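Long-range contacts in mannose recognizing lectin (Marasmius oreades, PDB 4TKC), which binds mannose as a fungal relative of the bulb-type lectins and probably serves in carbohydrate recognition: residues Glu37-Leu42 with Ser52-Asn57; Leu11-Val16 with His89-Val94; Asp98-Val103 with Thr114-Val119; Tyr3-Gly8 with Ala22-Ser27. One frame throughout, in Å; residues are numbered along the deposited sequence.

Contact 1: residues Glu37-Leu42 with Ser52-Asn57; sequences EGNIQL and SVDGKN
Ile40 and Val53 illustrate how a β-hairpin is closed near its open end: they form an antiparallel hydrogen-bonded pair, with Ile40 N to Val53 O at 3.0 Å and Val53 N to Ile40 O at 2.8 Å. Their CB atoms lie 4.3 Å apart on one face of the sheet, whereas Gln41 and Ser52 rest CG against CB on the other.

Side-chain polar bonds gather around Asp54. Gln41 extends beyond CG until NE2 meets Asp54 OD1 at 2.9 Å, descending on the carboxylate from above its plane, with amide and carboxylate turned 77° apart. The other oxygen, OD2, takes the hydroxyl of Ser52 and a salt bridge from Lys49, so both oxygens are engaged. Asn39 lies across Asp54, and its OD1 accepts Gly55 N at 2.9 Å in a nearly straight bond (166°).

Beyond the last strand pair, where the chain after Asp54 turns back past Gly38, water links the backbones. One molecule joins Gly38 O, Val53 O and Lys56 N, each at 2.8 to 2.9 Å, and another spans Glu37 O and Asn57 OD1, which also meets Arg19.

Ile40 packs against Phe32 of strand 30-34, the inner neighbour of strand 40-44, while strand 48-53 forms the outer edge of this four-stranded sheet.

Contact 2: residues Leu11-Val16 with His89-Val94; sequences LPENGV and HPYNLV
Glu13 reaches across to His89 and Tyr91 chiefly through OE2, and this is the tightly gripped part of the contact. With CG anti to the carbonyl carbon (chi1 -65°) and the rest of the chain extended, the carboxylate arrives where OE2 can accept two N-H hydrogen bonds: His89 ND1 at 2.6 Å, almost perfectly straight (177°) and in the plane of the imidazole, and Tyr91 N at 2.9 Å on the anti lone pair. Carboxylate and imidazole planes stand 66° apart. The same oxygen lies at the edge of the Tyr91 ring, 3.5 Å from CD1, while CE1 of that ring sits over one face of His89. Two donors on one oxygen, one of them a histidine, would probably favour the ionised carboxylate.

Leu11 and Leu93 form the second firm point, a buried antiparallel hydrogen-bonded pair with Leu11 N to Leu93 O at 2.8 Å and Leu93 N to Leu11 O at 2.9 Å.

Between these two anchors the strands part. Glu13 N makes a weak, bent bond of 3.5 Å to Tyr91 O, and a water bridges the same two atoms, 2.7 Å from the carbonyl.

A type II turn, Pro12 to Gly15, then carries the chain out of this sheet and into strand 15-18 of the next, the sheet-to-sheet passage expected of the β-prism II fold of bulb-type lectins.

Contact 3: residues Asp98-Val103 with Thr114-Val119; sequences DGNLVV and TNTAVV. With MAN (alpha-D-mannopyranose), chain D.
Thr114 and Thr116 each place OG1 between the backbone N and the carbonyl carbon (chi1 50° and 60°), which turns both hydroxyls toward the backbone of Gly99 to Leu101; a similar torsion in Asp98 (68°) swings its carboxylate toward the sugar. The result is a directed relay: Leu101 N donates to Thr114 OG1 at 3.0 Å, Thr114 OG1 to Thr116 OG1 at 2.7 Å, and Thr116 OG1 to Gly99 O at 2.6 Å. Each hydroxyl thus both accepts and donates within a buried seam.

Asn100 works on two fronts. Its OD1 is reached by Thr116 N at 3.1 Å from well above the amide plane, which leaves ND2 aimed at mannose O2, 3.0 Å away. Asp98 OD1 accepts Asn100 N in an Asx turn, and its other oxygen, OD2, accepts a hydrogen bond from mannose O2 at 2.6 Å. Ala117 CB lies beside both residues, 3.7 Å from Asp98 OD2. Farther along, Val119 N bonds to Asp98 O at 2.9 Å, tying the C-terminal tail to the turn.

Gln96 and Tyr104 add bonds to the sugar and, with Asp98, Asn100 and Val102, spell the QxDxNxVxY signature of bulb-type lectins. Since O2 donates to a carboxylate and accepts from an amide, both partners fixed by the backbone, the site is consistent with recognition of the axial 2-hydroxyl of mannose.

Contact 4: residues Tyr3-Gly8 with Ala22-Ser27; sequences YVHPYG and ALISDS
In the β-prism II fold of this lectin the N-terminal loop runs beside the edge strand 21-24, and His5 lays one ring face against Ile24. Ile24 CB stands 3.6 Å from the ring centroid, only 5° off its normal, a CH-pi contact, with CG2 3.5 Å from His5 CG. On the opposite face of the imidazole sits Tyr3 O, and Ala22 CB lies at the edge. The ring is thus held between backbone and side chain, and NE2 is fixed further by a hydrogen bond to Glu31 of strand 30-34.

Two backbone bonds stitch loop to strand: Ala22 N to Val4 O at 3.0 Å, rather bent (137°), and Ile24 N to Gly8 O, also 3.0 Å. Apolar contacts flank them, Tyr3 CB on Ala22 CB at 3.7 Å and Tyr7 CB on Leu23 CD2 at 3.9 Å. Tyr7 also points its hydroxyl away from the strand, to Val16 N and to Asn14 O of the second subunit, which brings this loop into the dimer interface.

Between the two backbone bonds the loop bows outward from the strand, and one water fills in: it accepts from Tyr7 N and donates to Gly8 O and, at 2.7 Å, to Ala22 O.

Overall arrangement
The four contacts are spread over the three four-stranded antiparallel sheets of the prism. Contacts 2 and 3 share one sheet as neighbours, strands 92-95 and 101-105, with centres 17 Å apart. Contacts 1 and 4 reach another, contact 4 at its outer strand 21-24 and contact 1 at the hairpin 40-44/48-53 on the other side, centres also 17 Å apart. Contact 2 turns into strand 15-18 of the remaining sheet. Along the chain, contact 4 crosses contact 2, contact 1 nests inside the long loop that contact 2 closes, and contact 3 follows last. Leu42 of contact 1 packs on Gly99 and Thr116 of contact 3, joining two sheets beside the mannose-binding turn, while contacts 2 and 4 both touch the second subunit.

Contact 1: residues Glu37-Leu42 with Ser52-Asn57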
loop_
_atom_site.group_PDB
_atom_site.type_symbol
_atom_site.label_atom_id
_atom_site.label_comp_id
_atom_site.label_asym_id
_atom_site.label_seq_id
_atom_site.Cartn_x
_atom_site.Cartn_y
_atom_site.Cartn_z
ATOM N N GLU A 37 11.808 -8.016 9.762
ATOM C CA GLU A 37 12.975 -8.825 9.424
ATOM C C GLU A 37 13.045 -9.087 7.894
ATOM O O GLU A 37 13.958 -9.752 7.423
ATOM C CB GLU A 37 12.959 -10.161 10.218
ATOM C CG GLU A 37 13.085 -10.005 11.739
ATOM C CD GLU A 37 11.851 -9.368 12.397
ATOM O OE1 GLU A 37 10.707 -9.705 12.007
ATOM O OE2 GLU A 37 12.017 -8.584 13.360
ATOM N N GLY A 38 12.112 -8.511 7.127
ATOM C CA GLY A 38 12.087 -8.678 5.671
ATOM C C GLY A 38 11.627 -10.047 5.198
ATOM O O GLY A 38 11.925 -10.472 4.077
ATOM N N ASN A 39 10.794 -10.686 6.011
ATOM C CA ASN A 39 10.190 -11.915 5.552
ATOM C C ASN A 39 8.729 -11.770 5.154
ATOM O O ASN A 39 8.025 -10.894 5.654
ATOM C CB ASN A 39 10.330 -13.028 6.602
ATOM C CG ASN A 39 11.775 -13.267 6.977
ATOM O OD1 ASN A 39 12.645 -13.241 6.114
ATOM N ND2 ASN A 39 12.055 -13.371 8.262
ATOM N N ILE A 40 8.307 -12.602 4.207
ATOM C CA ILE A 40 6.934 -12.645 3.732
ATOM C C ILE A 40 6.310 -13.964 4.234
ATOM O O ILE A 40 6.781 -15.065 3.901
ATOM C CB ILE A 40 6.850 -12.602 2.200
ATOM C CG1 ILE A 40 7.582 -11.362 1.658
ATOM C CG2 ILE A 40 5.406 -12.580 1.746
ATOM C CD1 ILE A 40 7.750 -11.382 0.160
ATOM N N GLN A 41 5.335 -13.830 5.132
ATOM C CA GLN A 41 4.914 -15.021 5.920
ATOM C C GLN A 41 3.411 -15.071 6.095
ATOM O O GLN A 41 2.760 -14.088 6.448
ATOM C CB GLN A 41 5.589 -14.978 7.290
ATOM C CG GLN A 41 7.099 -14.938 7.209
ATOM C CD GLN A 41 7.762 -14.991 8.560
ATOM O OE1 GLN A 41 7.276 -14.419 9.525
ATOM N NE2 GLN A 41 8.880 -15.725 8.643
ATOM N N LEU A 42 2.892 -16.294 5.947
ATOM C CA LEU A 42 1.485 -16.581 6.130
ATOM C C LEU A 42 1.409 -17.421 7.401
ATOM O O LEU A 42 1.915 -18.565 7.446
ATOM C CB LEU A 42 0.932 -17.402 4.952
ATOM C CG LEU A 42 -0.576 -17.656 4.936
ATOM C CD1 LEU A 42 -1.336 -16.347 4.736
ATOM C CD2 LEU A 42 -0.936 -18.691 3.873
ATOM N N SER A 52 5.961 -19.352 3.536
ATOM C CA SER A 52 6.806 -18.166 3.637
ATOM C C SER A 52 7.834 -18.048 2.545
ATOM O O SER A 52 8.181 -18.994 1.893
ATOM C CB SER A 52 7.544 -18.156 4.973
ATOM O OG SER A 52 8.427 -19.262 5.047
ATOM N N VAL A 53 8.273 -16.788 2.350
ATOM C CA VAL A 53 9.508 -16.473 1.620
ATOM C C VAL A 53 10.413 -15.728 2.608
ATOM O O VAL A 53 10.173 -14.568 2.940
ATOM C CB VAL A 53 9.255 -15.590 0.365
ATOM C CG1 VAL A 53 10.590 -15.143 -0.252
ATOM C CG2 VAL A 53 8.397 -16.346 -0.649
ATOM N N ASP A 54 11.426 -16.420 3.110
ATOM C CA ASP A 54 12.256 -15.908 4.192
ATOM C C ASP A 54 13.668 -15.652 3.698
ATOM O O ASP A 54 14.101 -16.247 2.734
ATOM C CB ASP A 54 12.339 -16.961 5.306
ATOM C CG ASP A 54 10.998 -17.242 5.961
ATOM O OD1 ASP A 54 10.163 -16.309 6.081
ATOM O OD2 ASP A 54 10.794 -18.381 6.417
ATOM N N GLY A 55 14.326 -14.658 4.287
ATOM C CA GLY A 55 15.737 -14.459 4.045
ATOM C C GLY A 55 16.091 -13.485 2.926
ATOM O O GLY A 55 17.255 -13.378 2.556
ATOM N N LYS A 56 15.072 -13.016 2.216
ATOM C CA LYS A 56 15.331 -12.155 1.049
ATOM C C LYS A 56 15.191 -10.634 1.236
ATOM O O LYS A 56 15.299 -9.897 0.257
ATOM C CB LYS A 56 14.478 -12.651 -0.138
ATOM C CG LYS A 56 14.705 -14.137 -0.408
ATOM C CD LYS A 56 14.115 -14.608 -1.728
ATOM C CE LYS A 56 14.873 -14.086 -2.940
ATOM N NZ LYS A 56 14.382 -14.649 -4.233
ATOM N N ASN A 57 15.083 -10.178 2.481
ATOM C CA ASN A 57 15.045 -8.718 2.750
ATOM C C ASN A 57 13.899 -8.042 1.999
ATOM O O ASN A 57 14.055 -6.920 1.466
ATOM C CB ASN A 57 16.375 -8.049 2.420
ATOM C CG ASN A 57 16.545 -6.744 3.146
ATOM O OD1 ASN A 57 16.193 -6.614 4.324
ATOM N ND2 ASN A 57 17.033 -5.748 2.424
HETATM O O HOH W 1 14.860 -11.379 5.114
HETATM O O HOH W 2 16.126 -8.687 6.050
HETATM O O HOH W 3 12.205 -12.708 2.431
#

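Contact 2: residues Leu11-Val16 with His89-Val94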
loop_
_atom_site.group_PDB
_atom_site.type_symbol
_atom_site.label_atom_id
_atom_site.label_comp_id
_atom_site.label_asym_id
_atom_site.label_seq_id
_atom_site.Cartn_x
_atom_site.Cartn_y
_atom_site.Cartn_z
ATOM N N LEU A 11 -5.730 -7.744 -1.020
ATOM C CA LEU A 11 -4.844 -6.794 -1.695
ATOM C C LEU A 11 -5.296 -6.654 -3.134
ATOM O O LEU A 11 -5.108 -7.555 -3.931
ATOM C CB LEU A 11 -3.388 -7.297 -1.661
ATOM C CG LEU A 11 -2.334 -6.215 -1.831
ATOM C CD1 LEU A 11 -2.426 -5.175 -0.714
ATOM C CD2 LEU A 11 -0.948 -6.809 -1.885
ATOM N N PRO A 12 -6.002 -5.575 -3.465
ATOM C CA PRO A 12 -6.402 -5.333 -4.855
ATOM C C PRO A 12 -5.253 -4.781 -5.726
ATOM O O PRO A 12 -4.150 -4.584 -5.228
ATOM C CB PRO A 12 -7.522 -4.285 -4.716
ATOM C CG PRO A 12 -7.334 -3.671 -3.382
ATOM C CD PRO A 12 -6.338 -4.440 -2.585
ATOM N N GLU A 13 -5.492 -4.672 -7.035
ATOM C CA GLU A 13 -4.527 -3.998 -7.922
ATOM C C GLU A 13 -4.119 -2.633 -7.380
ATOM O O GLU A 13 -4.937 -1.922 -6.805
ATOM C CB GLU A 13 -5.056 -3.870 -9.347
ATOM C CG GLU A 13 -5.239 -5.239 -10.028
ATOM C CD GLU A 13 -5.689 -5.110 -11.491
ATOM O OE1 GLU A 13 -5.476 -4.032 -12.094
ATOM O OE2 GLU A 13 -6.289 -6.062 -12.026
ATOM N N ASN A 14 -2.818 -2.454 -7.447
ATOM C CA ASN A 14 -2.125 -1.277 -6.855
ATOM C C ASN A 14 -2.019 -1.321 -5.348
ATOM O O ASN A 14 -1.551 -0.394 -4.712
ATOM C CB ASN A 14 -2.737 0.077 -7.270
ATOM C CG ASN A 14 -2.503 0.369 -8.721
ATOM O OD1 ASN A 14 -1.370 0.205 -9.213
ATOM N ND2 ASN A 14 -3.570 0.665 -9.447
ATOM N N GLY A 15 -2.450 -2.415 -4.744
ATOM C CA GLY A 15 -2.297 -2.565 -3.327
ATOM C C GLY A 15 -0.864 -2.907 -2.936
ATOM O O GLY A 15 -0.252 -3.803 -3.534
ATOM N N VAL A 16 -0.421 -2.389 -1.786
ATOM C CA VAL A 16 0.900 -2.647 -1.286
ATOM C C VAL A 16 0.884 -2.870 0.209
ATOM O O VAL A 16 0.271 -2.116 0.970
ATOM C CB VAL A 16 1.861 -1.452 -1.550
ATOM C CG1 VAL A 16 3.150 -1.642 -0.757
ATOM C CG2 VAL A 16 2.169 -1.387 -3.026
ATOM N N HIS A 89 -8.585 -8.884 -15.672
ATOM C CA HIS A 89 -8.828 -7.902 -14.603
ATOM C C HIS A 89 -10.282 -7.984 -14.104
ATOM O O HIS A 89 -11.187 -8.248 -14.892
ATOM C CB HIS A 89 -8.525 -6.475 -15.078
ATOM C CG HIS A 89 -7.121 -6.307 -15.535
ATOM N ND1 HIS A 89 -6.064 -6.214 -14.651
ATOM C CD2 HIS A 89 -6.572 -6.399 -16.766
ATOM C CE1 HIS A 89 -4.929 -6.164 -15.326
ATOM N NE2 HIS A 89 -5.212 -6.238 -16.613
ATOM N N PRO A 90 -10.495 -7.687 -12.804
ATOM C CA PRO A 90 -9.474 -7.274 -11.816
ATOM C C PRO A 90 -8.772 -8.464 -11.183
ATOM O O PRO A 90 -9.401 -9.558 -11.016
ATOM C CB PRO A 90 -10.301 -6.577 -10.733
ATOM C CG PRO A 90 -11.621 -7.282 -10.782
ATOM C CD PRO A 90 -11.858 -7.642 -12.236
ATOM N N TYR A 91 -7.544 -8.284 -10.717
ATOM C CA TYR A 91 -6.814 -9.303 -9.927
ATOM C C TYR A 91 -6.831 -8.909 -8.463
ATOM O O TYR A 91 -6.781 -7.687 -8.136
ATOM C CB TYR A 91 -5.371 -9.367 -10.436
ATOM C CG TYR A 91 -5.211 -10.010 -11.791
ATOM C CD1 TYR A 91 -5.296 -9.272 -12.953
ATOM C CD2 TYR A 91 -5.018 -11.406 -11.883
ATOM C CE1 TYR A 91 -5.210 -9.849 -14.197
ATOM C CE2 TYR A 91 -4.939 -12.007 -13.118
ATOM C CZ TYR A 91 -5.036 -11.252 -14.263
ATOM O OH TYR A 91 -4.947 -11.890 -15.466
ATOM N N ASN A 92 -6.874 -9.890 -7.566
ATOM C CA ASN A 92 -6.884 -9.627 -6.150
ATOM C C ASN A 92 -6.114 -10.699 -5.457
ATOM O O ASN A 92 -6.257 -11.897 -5.859
ATOM C CB ASN A 92 -8.311 -9.609 -5.634
ATOM C CG ASN A 92 -9.036 -8.338 -6.001
ATOM O OD1 ASN A 92 -8.897 -7.319 -5.325
ATOM N ND2 ASN A 92 -9.840 -8.409 -7.047
ATOM N N LEU A 93 -5.423 -10.391 -4.373
ATOM C CA LEU A 93 -4.787 -11.424 -3.545
ATOM C C LEU A 93 -5.614 -11.502 -2.275
ATOM O O LEU A 93 -5.752 -10.495 -1.561
ATOM C CB LEU A 93 -3.317 -11.060 -3.218
ATOM C CG LEU A 93 -2.548 -11.922 -2.222
ATOM C CD1 LEU A 93 -2.103 -13.158 -2.973
ATOM C CD2 LEU A 93 -1.345 -11.223 -1.582
ATOM N N VAL A 94 -6.143 -12.717 -1.977
ATOM C CA VAL A 94 -7.050 -12.852 -0.863
ATOM C C VAL A 94 -6.498 -13.812 0.204
ATOM O O VAL A 94 -6.120 -14.985 -0.091
ATOM C CB VAL A 94 -8.453 -13.361 -1.300
ATOM C CG1 VAL A 94 -9.401 -13.393 -0.122
ATOM C CG2 VAL A 94 -9.035 -12.460 -2.377
HETATM O O HOH W 4 -8.278 -5.460 -7.944
#

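Contact 3: residues Asp98-Val103 with Thr114-Val119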
loop_
_atom_site.group_PDB
_atom_site.type_symbol
_atom_site.label_atom_id
_atom_site.label_comp_id
_atom_site.label_asym_id
_atom_site.label_seq_id
_atom_site.Cartn_x
_atom_site.Cartn_y
_atom_site.Cartn_z
ATOM N N ASP A 98 -9.913 -20.154 5.269
ATOM C CA ASP A 98 -9.521 -21.574 5.198
ATOM C C ASP A 98 -8.011 -21.769 5.266
ATOM O O ASP A 98 -7.546 -22.951 5.362
ATOM C CB ASP A 98 -10.153 -22.292 4.012
ATOM C CG ASP A 98 -9.650 -21.848 2.660
ATOM O OD1 ASP A 98 -8.813 -20.907 2.554
ATOM O OD2 ASP A 98 -10.234 -22.376 1.665
ATOM N N GLY A 99 -7.279 -20.622 5.227
ATOM C CA GLY A 99 -5.840 -20.677 5.364
ATOM C C GLY A 99 -5.108 -20.467 4.054
ATOM O O GLY A 99 -3.876 -20.327 4.011
ATOM N N ASN A 100 -5.868 -20.571 2.977
ATOM C CA ASN A 100 -5.300 -20.450 1.653
ATOM C C ASN A 100 -5.107 -18.962 1.314
ATOM O O ASN A 100 -5.978 -18.140 1.646
ATOM C CB ASN A 100 -6.213 -21.081 0.603
ATOM C CG ASN A 100 -5.455 -21.852 -0.455
ATOM O OD1 ASN A 100 -4.221 -21.885 -0.468
ATOM N ND2 ASN A 100 -6.206 -22.493 -1.357
ATOM N N LEU A 101 -4.006 -18.684 0.627
ATOM C CA LEU A 101 -3.730 -17.299 0.124
ATOM C C LEU A 101 -3.798 -17.494 -1.395
ATOM O O LEU A 101 -3.049 -18.305 -1.978
ATOM C CB LEU A 101 -2.364 -16.873 0.586
ATOM C CG LEU A 101 -1.973 -15.448 0.109
ATOM C CD1 LEU A 101 -2.724 -14.373 0.875
ATOM C CD2 LEU A 101 -0.468 -15.282 0.241
ATOM N N VAL A 102 -4.667 -16.713 -2.040
ATOM C CA VAL A 102 -5.064 -16.944 -3.397
ATOM C C VAL A 102 -4.988 -15.657 -4.247
ATOM O O VAL A 102 -5.519 -14.618 -3.835
ATOM C CB VAL A 102 -6.512 -17.522 -3.478
ATOM C CG1 VAL A 102 -6.837 -17.976 -4.891
ATOM C CG2 VAL A 102 -6.730 -18.686 -2.507
ATOM N N VAL A 103 -4.386 -15.774 -5.440
ATOM C CA VAL A 103 -4.522 -14.721 -6.489
ATOM C C VAL A 103 -5.692 -15.125 -7.367
ATOM O O VAL A 103 -5.668 -16.202 -8.007
ATOM C CB VAL A 103 -3.278 -14.554 -7.369
ATOM C CG1 VAL A 103 -3.560 -13.503 -8.437
ATOM C CG2 VAL A 103 -2.052 -14.156 -6.537
ATOM N N THR A 114 -1.324 -20.649 -2.338
ATOM C CA THR A 114 -0.328 -21.236 -1.465
ATOM C C THR A 114 -0.544 -22.745 -1.255
ATOM O O THR A 114 0.344 -23.418 -0.735
ATOM C CB THR A 114 -0.244 -20.502 -0.086
ATOM O OG1 THR A 114 -1.536 -20.364 0.482
ATOM C CG2 THR A 114 0.436 -19.122 -0.233
ATOM N N ASN A 115 -1.770 -23.215 -1.487
ATOM C CA ASN A 115 -2.154 -24.604 -1.197
ATOM C C ASN A 115 -1.978 -24.828 0.293
ATOM O O ASN A 115 -1.486 -25.895 0.687
ATOM C CB ASN A 115 -1.349 -25.653 -2.007
ATOM C CG ASN A 115 -1.865 -27.081 -1.779
ATOM O OD1 ASN A 115 -3.080 -27.256 -1.694
ATOM N ND2 ASN A 115 -0.961 -28.101 -1.619
ATOM N N THR A 116 -2.671 -24.028 1.090
ATOM C CA THR A 116 -2.589 -24.082 2.541
ATOM C C THR A 116 -3.991 -23.890 3.136
ATOM O O THR A 116 -4.141 -23.311 4.241
ATOM C CB THR A 116 -1.604 -23.031 3.108
ATOM O OG1 THR A 116 -2.038 -21.717 2.732
ATOM C CG2 THR A 116 -0.180 -23.233 2.602
ATOM N N ALA A 117 -4.991 -24.494 2.460
ATOM C CA ALA A 117 -6.391 -24.516 2.937
ATOM C C ALA A 117 -6.562 -25.609 4.021
ATOM O O ALA A 117 -7.177 -26.677 3.810
ATOM C CB ALA A 117 -7.369 -24.715 1.782
ATOM N N VAL A 118 -6.011 -25.317 5.193
ATOM C CA VAL A 118 -5.891 -26.263 6.286
ATOM C C VAL A 118 -7.024 -26.189 7.274
ATOM O O VAL A 118 -7.201 -27.129 8.001
ATOM C CB VAL A 118 -4.565 -26.080 7.086
ATOM C CG1 VAL A 118 -3.362 -26.389 6.200
ATOM C CG2 VAL A 118 -4.457 -24.684 7.702
ATOM N N VAL A 119 -7.822 -25.121 7.276
ATOM C CA VAL A 119 -8.958 -25.003 8.205
ATOM C C VAL A 119 -10.214 -25.527 7.522
ATOM O O VAL A 119 -10.846 -24.772 6.780
ATOM C CB VAL A 119 -9.150 -23.515 8.681
ATOM C CG1 VAL A 119 -10.351 -23.396 9.628
ATOM C CG2 VAL A 119 -7.897 -23.060 9.395
HETATM C C1 MAN D . -9.449 -24.175 -2.236
HETATM C C2 MAN D . -10.084 -22.979 -1.538
HETATM C C3 MAN D . -10.630 -22.030 -2.601
HETATM C C4 MAN D . -9.512 -21.629 -3.578
HETATM C C5 MAN D . -8.893 -22.887 -4.196
HETATM C C6 MAN D . -7.687 -22.546 -5.035
HETATM O O1 MAN D . -10.439 -24.946 -2.886
HETATM O O2 MAN D . -9.107 -22.385 -0.730
HETATM O O3 MAN D . -11.130 -20.883 -1.950
HETATM O O4 MAN D . -10.049 -20.783 -4.582
HETATM O O5 MAN D . -8.483 -23.804 -3.182
HETATM O O6 MAN D . -7.251 -23.691 -5.736
#

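Contact 4: residues Tyr3-Gly8 with Ala22-Ser27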
loop_
_atom_site.group_PDB
_atom_site.type_symbol
_atom_site.label_atom_id
_atom_site.label_comp_id
_atom_site.label_asym_id
_atom_site.label_seq_id
_atom_site.Cartn_x
_atom_site.Cartn_y
_atom_site.Cartn_z
ATOM N N TYR A 3 0.654 -6.335 13.604
ATOM C CA TYR A 3 0.620 -5.831 12.262
ATOM C C TYR A 3 -0.645 -5.061 12.019
ATOM O O TYR A 3 -1.732 -5.362 12.510
ATOM C CB TYR A 3 0.657 -7.003 11.265
ATOM C CG TYR A 3 1.952 -7.766 11.298
ATOM C CD1 TYR A 3 2.191 -8.773 12.245
ATOM C CD2 TYR A 3 2.952 -7.464 10.403
ATOM C CE1 TYR A 3 3.445 -9.360 12.342
ATOM C CE2 TYR A 3 4.209 -8.010 10.518
ATOM C CZ TYR A 3 4.433 -9.011 11.432
ATOM O OH TYR A 3 5.696 -9.525 11.554
ATOM N N VAL A 4 -0.439 -3.911 11.385
ATOM C CA VAL A 4 -1.563 -3.108 10.951
ATOM C C VAL A 4 -2.201 -3.692 9.663
ATOM O O VAL A 4 -1.506 -4.143 8.771
ATOM C CB VAL A 4 -1.141 -1.638 10.801
ATOM C CG1 VAL A 4 -2.280 -0.832 10.232
ATOM C CG2 VAL A 4 -0.711 -1.095 12.145
ATOM N N HIS A 5 -3.526 -3.587 9.564
ATOM C CA HIS A 5 -4.287 -4.153 8.460
ATOM C C HIS A 5 -5.005 -3.075 7.636
ATOM O O HIS A 5 -6.124 -2.694 7.971
ATOM C CB HIS A 5 -5.294 -5.134 9.032
ATOM C CG HIS A 5 -4.657 -6.203 9.852
ATOM N ND1 HIS A 5 -5.136 -6.580 11.091
ATOM C CD2 HIS A 5 -3.523 -6.915 9.650
ATOM C CE1 HIS A 5 -4.367 -7.540 11.577
ATOM N NE2 HIS A 5 -3.403 -7.788 10.707
ATOM N N PRO A 6 -4.349 -2.596 6.543
ATOM C CA PRO A 6 -4.944 -1.468 5.799
ATOM C C PRO A 6 -5.957 -1.918 4.771
ATOM O O PRO A 6 -6.584 -1.097 4.111
ATOM C CB PRO A 6 -3.753 -0.840 5.089
ATOM C CG PRO A 6 -2.528 -1.462 5.641
ATOM C CD PRO A 6 -2.944 -2.802 6.183
ATOM N N TYR A 7 -6.111 -3.249 4.647
ATOM C CA TYR A 7 -6.816 -3.831 3.508
ATOM C C TYR A 7 -7.812 -4.933 3.878
ATOM O O TYR A 7 -8.354 -5.580 2.965
ATOM C CB TYR A 7 -5.792 -4.431 2.527
ATOM C CG TYR A 7 -5.007 -3.427 1.755
ATOM C CD1 TYR A 7 -5.585 -2.835 0.667
ATOM C CD2 TYR A 7 -3.658 -3.305 1.945
ATOM C CE1 TYR A 7 -4.881 -1.880 -0.040
ATOM C CE2 TYR A 7 -2.929 -2.361 1.229
ATOM C CZ TYR A 7 -3.538 -1.721 0.178
ATOM O OH TYR A 7 -2.770 -0.809 -0.578
ATOM N N GLY A 8 -8.047 -5.162 5.168
ATOM C CA GLY A 8 -8.784 -6.383 5.574
ATOM C C GLY A 8 -8.081 -7.633 5.023
ATOM O O GLY A 8 -6.879 -7.809 5.155
ATOM N N ALA A 22 -0.062 -6.170 7.116
ATOM C CA ALA A 22 -0.523 -7.556 6.817
ATOM C C ALA A 22 -1.928 -7.556 6.260
ATOM O O ALA A 22 -2.721 -6.645 6.576
ATOM C CB ALA A 22 -0.443 -8.433 8.059
ATOM N N LEU A 23 -2.276 -8.614 5.506
ATOM C CA LEU A 23 -3.676 -8.959 5.283
ATOM C C LEU A 23 -4.100 -9.835 6.475
ATOM O O LEU A 23 -3.272 -10.562 7.018
ATOM C CB LEU A 23 -3.886 -9.806 4.010
ATOM C CG LEU A 23 -3.307 -9.185 2.736
ATOM C CD1 LEU A 23 -3.502 -10.030 1.488
ATOM C CD2 LEU A 23 -3.937 -7.815 2.551
ATOM N N ILE A 24 -5.381 -9.757 6.810
ATOM C CA ILE A 24 -5.964 -10.574 7.881
ATOM C C ILE A 24 -7.278 -11.171 7.396
ATOM O O ILE A 24 -8.067 -10.547 6.718
ATOM C CB ILE A 24 -6.169 -9.712 9.174
ATOM C CG1 ILE A 24 -6.581 -10.545 10.396
ATOM C CG2 ILE A 24 -7.138 -8.558 8.925
ATOM C CD1 ILE A 24 -5.487 -11.459 10.885
ATOM N N SER A 25 -7.436 -12.475 7.642
ATOM C CA SER A 25 -8.712 -13.152 7.351
ATOM C C SER A 25 -9.837 -12.550 8.192
ATOM O O SER A 25 -9.603 -12.031 9.303
ATOM C CB SER A 25 -8.639 -14.677 7.573
ATOM O OG SER A 25 -8.401 -14.981 8.935
ATOM N N ASP A 26 -11.062 -12.687 7.687
ATOM C CA ASP A 26 -12.236 -12.250 8.425
ATOM C C ASP A 26 -12.278 -12.857 9.825
ATOM O O ASP A 26 -12.686 -12.226 10.793
ATOM C CB ASP A 26 -13.534 -12.522 7.662
ATOM C CG ASP A 26 -13.625 -11.764 6.355
ATOM O OD1 ASP A 26 -12.965 -10.703 6.214
ATOM O OD2 ASP A 26 -14.301 -12.300 5.445
ATOM N N SER A 27 -11.829 -14.103 9.919
ATOM C CA SER A 27 -11.828 -14.843 11.174
ATOM C C SER A 27 -10.803 -14.330 12.170
ATOM O O SER A 27 -10.881 -14.652 13.361
ATOM C CB SER A 27 -11.512 -16.323 10.927
ATOM O OG SER A 27 -10.161 -16.475 10.506
HETATM O O HOH W 5 -5.122 -5.584 5.799
#